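Local coordinates for protein cellulase (PDB 5HOS) that acts as an endo-beta-1,4-glucanase of glycoside hydrolase family 5, probably cutting internal glucosidic bonds of cellulose with retention of anomeric configuration, at residues Gly31-Gly36 and Ser302-Gly307; Ser42-Val47 and Leu76-Gln81; Phe146-Ala151 and Thr182-Leu187; Ile163-Trp168 and Ser203-Gln208. All blocks are in the same frame, centred on the assembly; numbering follows the deposited sequence.

Contact 1: residues Gly31-Gly36 and Ser302-Gly307; sequences GVNLSG and SWWAAG
Asn33 carries the tight half of this contact, gripping Trp303 O twice. Asn33 N donates to Trp303 O at 2.7 Å, nearly in line with the C=O bond. With CG beside the backbone N (chi1 -78°), the amide folds back and Asn33 ND2 gives Trp303 O a second bond, 3.0 Å, from above the carbonyl plane. Asn33 CG lies 3.3 Å from Trp304 CE3, the amide and indole planes 54° apart. OD1 is taken by Arg72, and ND2 also serves Ala270 O, so strands 70-75 and 267-273 help fix the rotation of the amide. Gly31 O accepts from Trp303 N. Beyond Val32 the register slips by one residue, a beta bulge, and the ladder resumes with Ala306 N to Asn33 O (2.8 Å) and Ser35 N to Ala306 O. On the other face the fit is slacker: Ala306 CB touches both Val32 CG2 (3.9 Å) and Leu34 CD2 (4.0 Å), with Phe63 of helix 57-65 packing against all three residues. The Trp303 ring turns off from Gly31-Gly36, its CD1 4.2 Å from Val32 CG2, and its NE1 bonds to Phe316 O. The cis peptide between Trp304 and Ala305 marks the corner. First strand beside last, parallel, is the seam that closes a (beta/alpha)8 barrel, and a cis peptide following a tryptophan at the end of strand eight is familiar in family 5 glucanases.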
# COMPACT_ATOMS: atom_id res chain seq x y z
N GLY A 31 2.29 -8.20 6.30
CA GLY A 31 2.28 -8.83 5.00
C GLY A 31 3.26 -8.30 3.99
O GLY A 31 4.31 -7.76 4.34
N VAL A 32 2.88 -8.48 2.73
CA VAL A 32 3.79 -8.30 1.62
C VAL A 32 3.04 -7.76 0.40
O VAL A 32 1.88 -8.10 0.17
CB VAL A 32 4.49 -9.64 1.30
CG1 VAL A 32 3.50 -10.68 0.78
CG2 VAL A 32 5.65 -9.43 0.33
N ASN A 33 3.72 -6.92 -0.36
CA ASN A 33 3.24 -6.48 -1.66
C ASN A 33 3.52 -7.57 -2.69
O ASN A 33 4.66 -8.01 -2.81
CB ASN A 33 3.93 -5.20 -2.10
CG ASN A 33 3.37 -3.97 -1.42
OD1 ASN A 33 2.47 -3.32 -1.95
ND2 ASN A 33 3.93 -3.64 -0.25
N LEU A 34 2.48 -8.00 -3.41
CA LEU A 34 2.66 -8.89 -4.55
C LEU A 34 2.55 -8.06 -5.81
O LEU A 34 1.44 -7.77 -6.28
CB LEU A 34 1.64 -10.04 -4.54
CG LEU A 34 1.72 -11.01 -3.36
CD1 LEU A 34 0.75 -12.17 -3.58
CD2 LEU A 34 3.13 -11.54 -3.15
N SER A 35 3.71 -7.66 -6.31
CA SER A 35 3.81 -6.82 -7.49
C SER A 35 3.65 -7.68 -8.73
O SER A 35 4.15 -8.80 -8.77
CB SER A 35 5.18 -6.13 -7.54
OG SER A 35 5.33 -5.41 -8.74
N GLY A 36 2.99 -7.14 -9.75
CA GLY A 36 2.78 -7.85 -11.01
C GLY A 36 1.64 -7.34 -11.87
O GLY A 36 1.77 -7.31 -13.08
N SER A 302 3.28 -3.72 5.37
CA SER A 302 3.42 -4.63 4.24
C SER A 302 4.70 -4.31 3.48
O SER A 302 4.91 -3.18 3.01
CB SER A 302 2.18 -4.63 3.32
OG SER A 302 1.76 -3.33 2.93
N TRP A 303 5.57 -5.31 3.42
CA TRP A 303 6.88 -5.24 2.78
C TRP A 303 6.78 -5.06 1.27
O TRP A 303 5.91 -5.67 0.63
CB TRP A 303 7.63 -6.54 3.09
CG TRP A 303 8.92 -6.76 2.39
CD1 TRP A 303 9.12 -7.30 1.15
CD2 TRP A 303 10.21 -6.46 2.91
NE1 TRP A 303 10.46 -7.35 0.86
CE2 TRP A 303 11.16 -6.85 1.93
CE3 TRP A 303 10.67 -5.91 4.12
CZ2 TRP A 303 12.53 -6.70 2.12
CZ3 TRP A 303 12.04 -5.76 4.31
CH2 TRP A 303 12.95 -6.15 3.32
N TRP A 304 7.67 -4.24 0.71
CA TRP A 304 7.82 -4.13 -0.74
C TRP A 304 9.14 -4.81 -1.10
O TRP A 304 10.19 -4.32 -0.69
CB TRP A 304 7.85 -2.66 -1.19
CG TRP A 304 7.93 -2.56 -2.69
CD1 TRP A 304 9.06 -2.62 -3.45
CD2 TRP A 304 6.84 -2.45 -3.60
NE1 TRP A 304 8.74 -2.54 -4.78
CE2 TRP A 304 7.38 -2.44 -4.91
CE3 TRP A 304 5.45 -2.37 -3.45
CZ2 TRP A 304 6.59 -2.33 -6.05
CZ3 TRP A 304 4.66 -2.27 -4.58
CH2 TRP A 304 5.23 -2.26 -5.87
N ALA A 305 9.15 -5.92 -1.84
CA ALA A 305 7.97 -6.60 -2.40
C ALA A 305 8.31 -8.05 -2.71
O ALA A 305 9.45 -8.47 -2.56
CB ALA A 305 7.50 -5.92 -3.67
N ALA A 306 7.30 -8.80 -3.14
CA ALA A 306 7.49 -10.10 -3.77
C ALA A 306 6.66 -10.11 -5.06
O ALA A 306 6.14 -9.07 -5.49
CB ALA A 306 7.08 -11.21 -2.81
N GLY A 307 6.54 -11.27 -5.68
CA GLY A 307 5.91 -11.40 -6.99
C GLY A 307 6.86 -12.17 -7.89
O GLY A 307 8.08 -12.07 -7.74

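Contact 2: residues Ser42-Val47 and Leu76-Gln81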
# COMPACT_ATOMS: atom_id res chain seq x y z
N SER A 42 2.67 1.53 -19.58
CA SER A 42 2.50 2.03 -20.96
C SER A 42 1.58 1.14 -21.80
O SER A 42 1.01 1.61 -22.78
CB SER A 42 3.86 2.16 -21.66
OG SER A 42 4.55 0.92 -21.66
N GLN A 43 1.45 -0.14 -21.42
CA GLN A 43 0.56 -1.09 -22.11
C GLN A 43 -0.86 -1.04 -21.55
O GLN A 43 -1.15 -1.66 -20.52
CB GLN A 43 1.13 -2.51 -22.02
CG GLN A 43 2.56 -2.63 -22.56
CD GLN A 43 2.70 -2.10 -23.97
OE1 GLN A 43 2.02 -2.58 -24.88
NE2 GLN A 43 3.56 -1.10 -24.16
N LYS A 44 -1.73 -0.30 -22.24
CA LYS A 44 -3.14 -0.17 -21.87
C LYS A 44 -4.00 -0.66 -23.04
O LYS A 44 -3.91 -0.10 -24.14
CB LYS A 44 -3.47 1.28 -21.53
CG LYS A 44 -2.70 1.81 -20.34
CD LYS A 44 -3.09 3.23 -19.99
CE LYS A 44 -2.37 3.71 -18.74
NZ LYS A 44 -0.95 4.06 -19.00
N PRO A 45 -4.82 -1.71 -22.83
CA PRO A 45 -5.04 -2.45 -21.58
C PRO A 45 -3.87 -3.36 -21.17
O PRO A 45 -3.77 -3.71 -19.99
CB PRO A 45 -6.27 -3.30 -21.90
CG PRO A 45 -6.19 -3.53 -23.37
CD PRO A 45 -5.61 -2.27 -23.94
N GLY A 46 -3.01 -3.72 -22.13
CA GLY A 46 -1.99 -4.72 -21.87
C GLY A 46 -2.62 -6.10 -21.92
O GLY A 46 -3.84 -6.24 -21.92
N VAL A 47 -1.77 -7.12 -21.98
CA VAL A 47 -2.22 -8.50 -22.14
C VAL A 47 -1.81 -9.33 -20.93
O VAL A 47 -0.64 -9.36 -20.57
CB VAL A 47 -1.62 -9.11 -23.43
CG1 VAL A 47 -1.87 -10.61 -23.50
CG2 VAL A 47 -2.20 -8.41 -24.66
N LEU A 76 -3.66 -1.48 -11.72
CA LEU A 76 -3.68 -0.25 -12.50
C LEU A 76 -5.10 0.22 -12.72
O LEU A 76 -5.91 -0.52 -13.27
CB LEU A 76 -3.06 -0.44 -13.88
CG LEU A 76 -1.60 -0.12 -14.15
CD1 LEU A 76 -1.41 -0.02 -15.66
CD2 LEU A 76 -1.12 1.15 -13.47
N TRP A 77 -5.38 1.46 -12.33
CA TRP A 77 -6.70 2.07 -12.52
C TRP A 77 -7.22 1.84 -13.95
O TRP A 77 -8.34 1.40 -14.15
CB TRP A 77 -6.62 3.58 -12.23
CG TRP A 77 -7.94 4.33 -12.17
CD1 TRP A 77 -9.18 3.90 -12.54
CD2 TRP A 77 -8.11 5.69 -11.75
NE1 TRP A 77 -10.11 4.89 -12.36
CE2 TRP A 77 -9.47 6.00 -11.88
CE3 TRP A 77 -7.23 6.67 -11.27
CZ2 TRP A 77 -10.00 7.26 -11.54
CZ3 TRP A 77 -7.75 7.93 -10.93
CH2 TRP A 77 -9.12 8.21 -11.08
N GLU A 78 -6.37 2.10 -14.94
CA GLU A 78 -6.78 2.06 -16.33
C GLU A 78 -7.11 0.66 -16.83
O GLU A 78 -7.90 0.51 -17.77
CB GLU A 78 -5.71 2.69 -17.23
CG GLU A 78 -5.49 4.17 -16.94
CD GLU A 78 -4.43 4.46 -15.89
OE1 GLU A 78 -3.94 3.53 -15.20
OE2 GLU A 78 -4.09 5.65 -15.74
N ARG A 79 -6.50 -0.36 -16.22
CA ARG A 79 -6.85 -1.75 -16.52
C ARG A 79 -8.19 -2.14 -15.89
O ARG A 79 -8.97 -2.86 -16.49
CB ARG A 79 -5.75 -2.69 -16.06
CG ARG A 79 -4.45 -2.47 -16.81
CD ARG A 79 -3.42 -3.55 -16.54
NE ARG A 79 -2.29 -3.38 -17.47
CZ ARG A 79 -1.00 -3.36 -17.17
NH1 ARG A 79 -0.55 -3.56 -15.92
NH2 ARG A 79 -0.11 -3.18 -18.15
N LEU A 80 -8.44 -1.67 -14.68
CA LEU A 80 -9.70 -1.95 -13.99
C LEU A 80 -10.88 -1.12 -14.51
O LEU A 80 -12.00 -1.62 -14.54
CB LEU A 80 -9.54 -1.78 -12.49
CG LEU A 80 -10.78 -2.10 -11.64
CD1 LEU A 80 -11.26 -3.53 -11.83
CD2 LEU A 80 -10.47 -1.82 -10.18
N GLN A 81 -10.63 0.14 -14.87
CA GLN A 81 -11.67 1.04 -15.36
C GLN A 81 -11.13 1.83 -16.55
O GLN A 81 -10.61 2.93 -16.39
CB GLN A 81 -12.15 1.98 -14.26
CG GLN A 81 -13.39 2.77 -14.64
CD GLN A 81 -13.80 3.78 -13.60
OE1 GLN A 81 -12.95 4.38 -12.94
NE2 GLN A 81 -15.11 3.99 -13.45
O HOH W 1 -1.11 3.71 -15.63
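An extended Arg79 side chain (chi2 -170°, chi3 171°) carries its guanidinium to the carbonyls of Gln43 and Pro45, while Lys44, straight as far as CE, lays its methylenes against Glu78. In the (beta/alpha)8 barrel this joins the loop after strand 29-34 to the short helix 77-80 that follows strand 70-75, two neighbouring beta-to-alpha connections. Arg79 NE gives a bond of 2.9 Å to Pro45 O, which lies in the guanidinium plane. NH2 gives another, 3.0 Å long, to Gln43 O, this oxygen tilted 23° from that plane. The cis peptide between Lys44 and Pro45 bends the loop between the two acceptors. NH1 bonds to Ala37 O and Ile39 O, so one buried cation gathers four carbonyls of the same loop, and Leu76 CD1 covers one face of the group. The Lys44-Glu78 pair meets through carbon rather than charge: CE packs 3.6 Å from Glu78 CD, whereas NZ stays 4.8 Å from OE2 and bonds instead to Ser41 O. Tyr121 N and Asn116 ND2 hold the two carboxylate oxygens. A water gives Glu78 OE1 a bond of 2.9 Å and accepts a weak one, 3.4 Å, from Lys44 NZ.

Contact 3: residues Phe146-Ala151 and Thr182-Leu187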
# COMPACT_ATOMS: atom_id res chain seq x y z
N PHE A 146 -16.98 -5.00 -3.53
CA PHE A 146 -16.43 -5.67 -2.35
C PHE A 146 -17.06 -5.19 -1.06
O PHE A 146 -16.42 -5.24 -0.01
CB PHE A 146 -14.92 -5.49 -2.32
CG PHE A 146 -14.25 -6.16 -3.47
CD1 PHE A 146 -14.13 -7.55 -3.51
CD2 PHE A 146 -13.78 -5.42 -4.55
CE1 PHE A 146 -13.54 -8.18 -4.58
CE2 PHE A 146 -13.19 -6.06 -5.63
CZ PHE A 146 -13.07 -7.43 -5.64
N LYS A 147 -18.33 -4.79 -1.15
CA LYS A 147 -19.05 -4.12 -0.05
C LYS A 147 -19.01 -4.91 1.24
O LYS A 147 -19.59 -5.99 1.34
CB LYS A 147 -20.50 -3.84 -0.42
CG LYS A 147 -21.28 -3.08 0.66
CD LYS A 147 -22.68 -2.70 0.19
CE LYS A 147 -23.54 -2.23 1.35
NZ LYS A 147 -24.83 -1.66 0.86
N SER A 148 -18.30 -4.35 2.22
CA SER A 148 -18.25 -4.85 3.58
C SER A 148 -17.68 -6.27 3.71
O SER A 148 -17.93 -6.96 4.69
CB SER A 148 -19.63 -4.75 4.24
OG SER A 148 -20.10 -3.42 4.19
N ASP A 149 -16.89 -6.69 2.73
CA ASP A 149 -16.19 -7.95 2.79
C ASP A 149 -14.97 -7.69 3.65
O ASP A 149 -14.06 -6.98 3.25
CB ASP A 149 -15.81 -8.38 1.37
CG ASP A 149 -15.09 -9.73 1.34
OD1 ASP A 149 -14.45 -10.10 2.33
OD2 ASP A 149 -15.17 -10.41 0.29
N ASN A 150 -14.94 -8.29 4.84
CA ASN A 150 -13.89 -8.00 5.82
C ASN A 150 -12.48 -8.43 5.38
O ASN A 150 -11.51 -7.96 5.95
CB ASN A 150 -14.24 -8.59 7.18
CG ASN A 150 -13.47 -7.94 8.31
OD1 ASN A 150 -13.49 -6.72 8.49
ND2 ASN A 150 -12.75 -8.76 9.09
N ALA A 151 -12.37 -9.29 4.37
CA ALA A 151 -11.05 -9.62 3.83
C ALA A 151 -10.44 -8.53 2.97
O ALA A 151 -9.24 -8.58 2.70
CB ALA A 151 -11.10 -10.90 3.02
N THR A 182 -21.94 4.21 -0.02
CA THR A 182 -22.37 2.88 -0.52
C THR A 182 -22.81 1.93 0.59
O THR A 182 -23.45 0.92 0.31
CB THR A 182 -21.27 2.12 -1.29
OG1 THR A 182 -20.24 1.70 -0.39
CG2 THR A 182 -20.69 2.96 -2.42
N GLY A 183 -22.45 2.23 1.84
CA GLY A 183 -22.71 1.35 2.98
C GLY A 183 -21.55 0.43 3.32
O GLY A 183 -21.58 -0.25 4.33
N ALA A 184 -20.51 0.43 2.49
CA ALA A 184 -19.35 -0.41 2.71
C ALA A 184 -18.63 -0.04 4.00
O ALA A 184 -18.33 1.14 4.23
CB ALA A 184 -18.40 -0.29 1.54
N THR A 185 -18.37 -1.04 4.83
CA THR A 185 -17.73 -0.87 6.12
C THR A 185 -16.25 -1.24 6.15
O THR A 185 -15.65 -1.29 7.22
CB THR A 185 -18.44 -1.74 7.17
OG1 THR A 185 -18.40 -3.11 6.74
CG2 THR A 185 -19.87 -1.30 7.34
N ASN A 186 -15.66 -1.46 4.98
CA ASN A 186 -14.28 -1.87 4.88
C ASN A 186 -13.30 -0.86 5.46
O ASN A 186 -13.56 0.35 5.49
CB ASN A 186 -13.88 -2.08 3.42
CG ASN A 186 -14.87 -2.94 2.66
OD1 ASN A 186 -16.02 -2.55 2.48
ND2 ASN A 186 -14.42 -4.07 2.19
N LEU A 187 -12.16 -1.38 5.90
CA LEU A 187 -11.05 -0.53 6.27
C LEU A 187 -10.54 0.20 5.04
O LEU A 187 -10.39 -0.41 3.96
CB LEU A 187 -9.94 -1.37 6.85
CG LEU A 187 -8.62 -0.66 7.12
CD1 LEU A 187 -8.77 0.33 8.27
CD2 LEU A 187 -7.54 -1.69 7.37
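A type II beta turn from Phe146 to Asp149, with Ser148 at positive phi (61°), lies against the chain leaving helix 165-181 and brings Lys147 CA within 4.6 Å of Ala184 CA. Asn186 reads this turn with both ends of its amide. OD1 accepts from Ser148 N at 2.9 Å, and ND2 donates to Phe146 O at 3.2 Å, an acceptor that lies close to the amide plane. The same Phe146 O takes the turn's own bond from Asp149 N, and the two donors reach it from opposite faces of its carbonyl plane. ND2 also bonds to Val152 O, which further fixes which way round the amide sits. Both segments are alpha-to-beta connections of the (beta/alpha)8 barrel, one leading into strand 152-155 and the other into strand 188-191, so the amide clips together successive loops at the N-terminal end of the barrel strands. Ser148 OG accepts from Thr185 N at 3.0 Å and lies 3.1 Å from Thr185 OG1. Farther out, Lys147 stretches fully, CG anti to its own N (chi1 -177°), and passes Ala184 with CG 3.9 Å from that residue's CA. Its NZ ends 3.0 Å from Thr182 O, bonding in the carbonyl plane at the finish of helix 165-181. Asp149 OD2 forms a salt bridge with Lys104 NZ.

Contact 4: residues Ile163-Trp168 and Ser203-Gln208; sequences IDPQAW and STVAGQ
The Asp164 carboxylate meets the Gln208 chain with OD1, 3.8 Å from Gln208 CG, and the plane of the more distant amide stands at 89° to it. From above the carboxylate plane, Gln166 N meets Asp164 OD1 at 3.0 Å, the N-cap bond at the start of helix 165-181. The amides of Gln166 and Gln208 are turned 64° against each other, and their OE1 atoms stay 4.1 Å apart. One water stands between them, 2.8 Å from Gln208 OE1 and 3.3 Å from Gln166 OE1. The Pro165 ring, in the first helical turn, fills the middle: CD packs 4.1 Å from Val205 CB, and CG lies 3.7 Å from Gln208 O. That carbonyl is engaged by Val205 N, pairing the ends of a type I' turn. Bent at chi2 (-50°), Gln208 curls its amide back and NE2 makes a weak bond to Ala206 O. The contact sets the cap of one barrel helix against a turn in the long loop after strand 188-191. With a shared water and van der Waals packing but no direct polar bond between the segments, the turn is probably held lightly, and the crystal neighbour it touches may influence its position.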
# COMPACT_ATOMS: atom_id res chain seq x y z
N ILE A 163 0.38 16.61 -6.81
CA ILE A 163 -0.83 17.28 -6.38
C ILE A 163 -0.44 17.71 -4.99
O ILE A 163 0.16 16.93 -4.25
CB ILE A 163 -2.08 16.35 -6.39
CG1 ILE A 163 -3.26 17.03 -5.69
CG2 ILE A 163 -1.79 14.99 -5.74
CD1 ILE A 163 -4.60 16.39 -6.01
N ASP A 164 -0.72 18.95 -4.64
CA ASP A 164 -0.26 19.43 -3.36
C ASP A 164 -1.12 18.79 -2.26
O ASP A 164 -2.27 18.40 -2.51
CB ASP A 164 -0.27 20.95 -3.28
CG ASP A 164 -1.61 21.51 -2.91
OD1 ASP A 164 -1.91 21.61 -1.70
OD2 ASP A 164 -2.35 21.84 -3.84
N PRO A 165 -0.54 18.67 -1.05
CA PRO A 165 -1.19 17.95 0.04
C PRO A 165 -2.62 18.38 0.37
O PRO A 165 -3.43 17.52 0.68
CB PRO A 165 -0.24 18.20 1.22
CG PRO A 165 1.10 18.27 0.57
CD PRO A 165 0.83 19.09 -0.65
N GLN A 166 -2.93 19.68 0.30
CA GLN A 166 -4.29 20.14 0.63
C GLN A 166 -5.31 19.72 -0.45
O GLN A 166 -6.42 19.30 -0.13
CB GLN A 166 -4.31 21.66 0.86
CG GLN A 166 -5.48 22.12 1.73
CD GLN A 166 -5.45 21.54 3.16
OE1 GLN A 166 -4.52 21.79 3.94
NE2 GLN A 166 -6.48 20.78 3.49
N ALA A 167 -4.92 19.83 -1.72
CA ALA A 167 -5.79 19.41 -2.83
C ALA A 167 -5.99 17.91 -2.80
O ALA A 167 -7.08 17.42 -3.08
CB ALA A 167 -5.21 19.83 -4.17
N TRP A 168 -4.92 17.17 -2.47
CA TRP A 168 -5.03 15.73 -2.34
C TRP A 168 -5.98 15.35 -1.20
O TRP A 168 -6.84 14.49 -1.38
CB TRP A 168 -3.67 15.05 -2.14
CG TRP A 168 -3.90 13.63 -1.76
CD1 TRP A 168 -3.66 13.06 -0.55
CD2 TRP A 168 -4.54 12.63 -2.55
NE1 TRP A 168 -4.07 11.76 -0.55
CE2 TRP A 168 -4.63 11.46 -1.77
CE3 TRP A 168 -5.06 12.60 -3.86
CZ2 TRP A 168 -5.19 10.28 -2.24
CZ3 TRP A 168 -5.61 11.42 -4.33
CH2 TRP A 168 -5.68 10.28 -3.53
N SER A 203 7.20 17.98 5.37
CA SER A 203 7.74 18.66 4.18
C SER A 203 6.64 19.43 3.45
O SER A 203 5.47 19.08 3.55
CB SER A 203 8.41 17.67 3.22
OG SER A 203 9.48 16.99 3.84
N THR A 204 7.03 20.48 2.73
CA THR A 204 6.04 21.41 2.16
C THR A 204 6.10 21.55 0.64
O THR A 204 7.18 21.42 0.03
CB THR A 204 6.18 22.82 2.76
OG1 THR A 204 7.52 23.27 2.64
CG2 THR A 204 5.77 22.81 4.23
N VAL A 205 4.93 21.80 0.06
CA VAL A 205 4.77 22.23 -1.33
C VAL A 205 4.01 23.55 -1.24
O VAL A 205 2.84 23.56 -0.86
CB VAL A 205 3.97 21.22 -2.19
CG1 VAL A 205 3.82 21.72 -3.63
CG2 VAL A 205 4.62 19.85 -2.15
N ALA A 206 4.69 24.65 -1.57
CA ALA A 206 4.13 26.00 -1.42
C ALA A 206 3.50 26.18 -0.03
O ALA A 206 2.36 26.65 0.11
CB ALA A 206 3.12 26.28 -2.51
N GLY A 207 4.25 25.75 0.99
CA GLY A 207 3.81 25.83 2.38
C GLY A 207 2.88 24.74 2.90
O GLY A 207 2.72 24.61 4.11
N GLN A 208 2.30 23.94 2.00
CA GLN A 208 1.31 22.92 2.37
C GLN A 208 1.98 21.58 2.64
O GLN A 208 2.88 21.17 1.90
CB GLN A 208 0.27 22.77 1.25
CG GLN A 208 -0.34 24.08 0.78
CD GLN A 208 -0.86 24.93 1.91
OE1 GLN A 208 -1.70 24.49 2.69
NE2 GLN A 208 -0.36 26.16 2.02
O HOH W 2 -1.27 22.03 4.01

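From the N terminus, the chain enters contact 1 at Gly31-Gly36 and leaves it open almost to the end of the barrel. Contact 2 closes first, a short loop between the connections after the first two strands. Contact 3 opens next at Phe146-Ala151; before it closes, contact 4 opens at Ile163-Trp168, so these two cross around helix 165-181, one at its start and the other at its finish. Thr182-Leu187 closes contact 3, then Ser203-Gln208 closes contact 4. Ser302-Gly307 finally completes contact 1, within which the other three nest. Contacts 1 and 4 lie on opposite sides of the chain's centre, their own centres about 28 Å apart.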